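Local coordinates for protein serine Recombinase (PDB 3LHF) that probably binds DNA and exchanges its strands as a transposon-encoded serine recombinase, the part described here being its resolvase-type catalytic domain, at residues K53-R56 against M57-N61; D108-S111 against I112-F116. The protein carries 1 engineered substitution. One frame throughout, in Å; residues are numbered along the deposited sequence.

In the fold
Strand 3-10 and helix 16-29 open the chain, and strand 35-40 completes the first pair of parallel strands before helix 49-58 begins. Contact 1 (53-56 with 57-61) lies at the C-terminal end of that helix, where a type I turn leads into strand 63-68. After strand 92-95, the last of the four-stranded sheet, contact 2 (108-111 with 112-116) falls within the long helix 102-122. Both are local i to i+4 contacts that close no long loop; they follow in series, neither nesting nor crossing. Contact 1 and contact 2 have centres about 28 Å apart, on opposite sides of the chain's centre. Contact 1 packs on the sheet, contact 2 on helix 128-139, and both touch the second subunit.

Contact 1. Residues K53-R56 against M57-N61; sequences KLLR and MILNN
Lys-53 begins the contact by taking the amide of Met-57 on its carbonyl, with N of Met-57 2.8 Å from O of Lys-53. Their side chains run side by side in the same direction, bringing SD of Met-57 alongside CD of Lys-53 at 4.0 Å. Leu-54 repeats the backbone pattern with Ile-58, and its CD1 lies 4.0 Å from Ile-58 CG1. Because CG1 of Ile-58 sits beside its own backbone N (chi1 -62°), this branch is turned back along the helix toward Leu-54.

Leu-55 meets Leu-59 more tightly: the two side chains slant across one another, and their CD1 methyls approach to 3.4 Å, shorter than usual van der Waals contact. Leu-59 N lies 3.1 Å from O of Leu-55 and makes a weak second bond to Arg-56 O at 3.2 Å with an N-H...O angle of 122°. This forked donor belongs to the second residue of the type I turn from Ile-58 to Asn-61, which leads toward strand 63-68. Arg-56 sends its guanidinium outward to a salt bridge with Glu-84 of the second subunit.

Around helix 49-58, Leu-54 reaches strands 3-10, 35-40 and 63-68, Ile-58 packs on strand 63-68, and Lys-53 and Met-57 touch strand 35-40, while Leu-55 and Leu-59 meet Glu-84 and Ala-88, respectively, of the second subunit.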
loop_
_atom_site.group_PDB
_atom_site.type_symbol
_atom_site.label_atom_id
_atom_site.label_comp_id
_atom_site.label_asym_id
_atom_site.label_seq_id
_atom_site.Cartn_x
_atom_site.Cartn_y
_atom_site.Cartn_z
ATOM N N LYS D 53 1.529 7.508 -14.055
ATOM C CA LYS D 53 1.494 8.771 -14.712
ATOM C C LYS D 53 0.837 9.824 -13.861
ATOM O O LYS D 53 1.351 10.893 -13.715
ATOM C CB LYS D 53 0.720 8.630 -16.012
ATOM C CG LYS D 53 0.830 9.789 -16.933
ATOM C CD LYS D 53 -0.484 10.436 -17.141
ATOM C CE LYS D 53 -0.790 10.660 -18.602
ATOM N NZ LYS D 53 -1.934 11.568 -18.772
ATOM N N LEU D 54 -0.307 9.513 -13.298
ATOM C CA LEU D 54 -0.972 10.443 -12.430
ATOM C C LEU D 54 -0.115 10.746 -11.239
ATOM O O LEU D 54 0.067 11.860 -10.883
ATOM C CB LEU D 54 -2.271 9.821 -11.937
ATOM C CG LEU D 54 -3.005 10.441 -10.763
ATOM C CD1 LEU D 54 -3.262 11.872 -10.963
ATOM C CD2 LEU D 54 -4.287 9.740 -10.525
ATOM N N LEU D 55 0.421 9.718 -10.627
ATOM C CA LEU D 55 1.217 9.895 -9.456
ATOM C C LEU D 55 2.386 10.742 -9.853
ATOM O O LEU D 55 2.737 11.660 -9.158
ATOM C CB LEU D 55 1.709 8.545 -8.976
ATOM C CG LEU D 55 2.238 8.380 -7.563
ATOM C CD1 LEU D 55 3.702 8.400 -7.557
ATOM C CD2 LEU D 55 1.705 9.389 -6.603
ATOM N N ARG D 56 2.953 10.447 -11.009
ATOM C CA ARG D 56 4.111 11.143 -11.487
ATOM C C ARG D 56 3.770 12.604 -11.655
ATOM O O ARG D 56 4.523 13.462 -11.271
ATOM C CB ARG D 56 4.572 10.537 -12.809
ATOM C CG ARG D 56 5.926 9.923 -12.783
ATOM C CD ARG D 56 5.996 8.658 -13.575
ATOM N NE ARG D 56 6.815 7.670 -12.905
ATOM C CZ ARG D 56 7.090 6.459 -13.360
ATOM N NH1 ARG D 56 6.633 6.052 -14.510
ATOM N NH2 ARG D 56 7.830 5.651 -12.651
ATOM N N MET D 57 2.597 12.885 -12.180
ATOM C CA MET D 57 2.164 14.249 -12.330
ATOM C C MET D 57 2.052 14.951 -10.984
ATOM O O MET D 57 2.444 16.089 -10.846
ATOM C CB MET D 57 0.834 14.305 -13.064
ATOM C CG MET D 57 0.918 14.083 -14.544
ATOM S SD MET D 57 -0.632 14.056 -15.422
ATOM C CE MET D 57 -1.008 15.754 -15.537
ATOM N N ILE D 58 1.520 14.278 -9.982
ATOM C CA ILE D 58 1.305 14.912 -8.703
ATOM C C ILE D 58 2.630 15.334 -8.105
ATOM O O ILE D 58 2.738 16.354 -7.474
ATOM C CB ILE D 58 0.519 14.045 -7.744
ATOM C CG1 ILE D 58 -0.860 13.775 -8.317
ATOM C CG2 ILE D 58 0.392 14.728 -6.417
ATOM C CD1 ILE D 58 -1.948 13.704 -7.304
ATOM N N LEU D 59 3.648 14.540 -8.348
ATOM C CA LEU D 59 4.961 14.827 -7.839
ATOM C C LEU D 59 5.567 16.017 -8.551
ATOM O O LEU D 59 6.579 16.532 -8.133
ATOM C CB LEU D 59 5.858 13.612 -7.965
ATOM C CG LEU D 59 5.502 12.415 -7.106
ATOM C CD1 LEU D 59 5.729 11.168 -7.858
ATOM C CD2 LEU D 59 6.292 12.416 -5.849
ATOM N N ASN D 60 4.946 16.436 -9.643
ATOM C CA ASN D 60 5.443 17.545 -10.443
ATOM C C ASN D 60 4.687 18.847 -10.309
ATOM O O ASN D 60 4.866 19.740 -11.095
ATOM C CB ASN D 60 5.516 17.176 -11.901
ATOM C CG ASN D 60 6.587 17.929 -12.619
ATOM O OD1 ASN D 60 7.759 17.728 -12.386
ATOM N ND2 ASN D 60 6.186 18.804 -13.493
ATOM N N ASN D 61 3.821 18.927 -9.323
ATOM C CA ASN D 61 2.988 20.088 -9.097
ATOM C C ASN D 61 2.105 20.524 -10.246
ATOM O O ASN D 61 2.022 21.699 -10.547
ATOM C CB ASN D 61 3.809 21.237 -8.548
ATOM C CG ASN D 61 4.428 20.905 -7.223
ATOM O OD1 ASN D 61 3.799 20.992 -6.188
ATOM N ND2 ASN D 61 5.663 20.493 -7.257
#

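Contact 2. Residues D108-S111 against I112-F116; sequences DLVS and ILVSF
Leu-109 and Leu-113 form the tightest side-chain pair, one helical turn apart, their chains set at a slant so that a single methyl, CD1 of Leu-113, comes up against the branch point of Leu-109. That methyl is 3.4 Å from Leu-109 CG, closer than usual carbon contact, and 3.9 Å from each of Leu-109's own methyls, CD1 and CD2. Different first torsions accompany the meeting: CG of Leu-109 is anti to its N and beside the carbonyl carbon (chi1 -178°), whereas CG of Leu-113 lies beside its N (chi1 -77°), on the side of the preceding turn.

Val-110 and Val-114 make a looser pair, with CG1 of the first 4.2 Å from CG2 of the second. Ile-112 directs its longer branch back along the helix rather than against a side chain of 108-111, and CD1 comes to rest 3.1 Å from the carbonyl O of Asp-108. The same oxygen accepts N of Ile-112 at 3.3 Å through a nearly straight N-H...O angle of 168°. Cutting this side chain back to that of an alanine is likely to leave a gap beside the Asp-108 carbonyl and take an apolar neighbour from Phe-77 of the same chain and from Phe-116 of the second subunit.

Successive i to i+4 backbone bonds continue to Ser-115, whose N is 2.9 Å from O of Ser-111. The two polar side chains of the first segment have partners elsewhere: Asp-108 forms a salt bridge with Arg-76, and the Ser-111 hydroxyl bonds to O of Glu-107.

On one face of helix 102-122, Leu-109, Val-110 and Leu-113 pack against Val-135 and Leu-138 of helix 128-139, giving a helical hairpin, while Asp-108, Leu-109 and Ile-112 meet Phe-116 of the second subunit.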
loop_
_atom_site.group_PDB
_atom_site.type_symbol
_atom_site.label_atom_id
_atom_site.label_comp_id
_atom_site.label_asym_id
_atom_site.label_seq_id
_atom_site.Cartn_x
_atom_site.Cartn_y
_atom_site.Cartn_z
ATOM N N ASP D 108 -9.600 -8.864 -4.331
ATOM C CA ASP D 108 -8.395 -8.341 -3.750
ATOM C C ASP D 108 -7.783 -9.237 -2.682
ATOM O O ASP D 108 -6.595 -9.432 -2.665
ATOM C CB ASP D 108 -8.666 -6.964 -3.195
ATOM C CG ASP D 108 -8.500 -5.908 -4.212
ATOM O OD1 ASP D 108 -8.415 -6.243 -5.388
ATOM O OD2 ASP D 108 -8.456 -4.742 -3.839
ATOM N N LEU D 109 -8.596 -9.806 -1.823
ATOM C CA LEU D 109 -8.083 -10.743 -0.860
ATOM C C LEU D 109 -7.480 -11.957 -1.522
ATOM O O LEU D 109 -6.455 -12.432 -1.113
ATOM C CB LEU D 109 -9.172 -11.178 0.111
ATOM C CG LEU D 109 -8.709 -12.132 1.208
ATOM C CD1 LEU D 109 -7.737 -11.469 2.127
ATOM C CD2 LEU D 109 -9.857 -12.625 1.970
ATOM N N VAL D 110 -8.118 -12.456 -2.558
ATOM C CA VAL D 110 -7.647 -13.665 -3.163
ATOM C C VAL D 110 -6.254 -13.469 -3.710
ATOM O O VAL D 110 -5.423 -14.324 -3.531
ATOM C CB VAL D 110 -8.575 -14.141 -4.278
ATOM C CG1 VAL D 110 -8.065 -15.398 -4.891
ATOM C CG2 VAL D 110 -9.979 -14.314 -3.774
ATOM N N SER D 111 -5.991 -12.346 -4.365
ATOM C CA SER D 111 -4.666 -12.094 -4.912
ATOM C C SER D 111 -3.617 -12.019 -3.848
ATOM O O SER D 111 -2.558 -12.584 -3.973
ATOM C CB SER D 111 -4.628 -10.784 -5.678
ATOM O OG SER D 111 -5.916 -10.349 -5.960
ATOM N N ILE D 112 -3.929 -11.318 -2.785
ATOM C CA ILE D 112 -2.995 -11.192 -1.702
ATOM C C ILE D 112 -2.732 -12.567 -1.152
ATOM O O ILE D 112 -1.608 -12.915 -0.883
ATOM C CB ILE D 112 -3.556 -10.304 -0.596
ATOM C CG1 ILE D 112 -3.726 -8.886 -1.099
ATOM C CG2 ILE D 112 -2.650 -10.292 0.569
ATOM C CD1 ILE D 112 -4.796 -8.195 -0.460
ATOM N N LEU D 113 -3.773 -13.358 -1.003
ATOM C CA LEU D 113 -3.579 -14.695 -0.511
ATOM C C LEU D 113 -2.722 -15.489 -1.461
ATOM O O LEU D 113 -1.881 -16.243 -1.039
ATOM C CB LEU D 113 -4.896 -15.399 -0.260
ATOM C CG LEU D 113 -5.614 -14.984 1.011
ATOM C CD1 LEU D 113 -7.098 -15.098 0.835
ATOM C CD2 LEU D 113 -5.151 -15.768 2.186
ATOM N N VAL D 114 -2.928 -15.309 -2.751
ATOM C CA VAL D 114 -2.117 -16.014 -3.717
ATOM C C VAL D 114 -0.656 -15.650 -3.614
ATOM O O VAL D 114 0.185 -16.508 -3.665
ATOM C CB VAL D 114 -2.539 -15.692 -5.135
ATOM C CG1 VAL D 114 -1.638 -16.359 -6.091
ATOM C CG2 VAL D 114 -3.942 -16.101 -5.368
ATOM N N SER D 115 -0.361 -14.371 -3.480
ATOM C CA SER D 115 1.018 -13.937 -3.359
ATOM C C SER D 115 1.717 -14.445 -2.112
ATOM O O SER D 115 2.802 -14.974 -2.176
ATOM C CB SER D 115 1.100 -12.423 -3.397
ATOM O OG SER D 115 2.247 -11.974 -2.724
ATOM N N PHE D 116 1.044 -14.320 -0.991
ATOM C CA PHE D 116 1.574 -14.732 0.267
ATOM C C PHE D 116 1.866 -16.220 0.199
ATOM O O PHE D 116 2.799 -16.697 0.805
ATOM C CB PHE D 116 0.559 -14.464 1.357
ATOM C CG PHE D 116 0.595 -13.085 1.898
ATOM C CD1 PHE D 116 1.039 -12.843 3.166
ATOM C CD2 PHE D 116 0.160 -12.031 1.152
ATOM C CE1 PHE D 116 1.059 -11.597 3.660
ATOM C CE2 PHE D 116 0.187 -10.782 1.651
ATOM C CZ PHE D 116 0.630 -10.568 2.906
#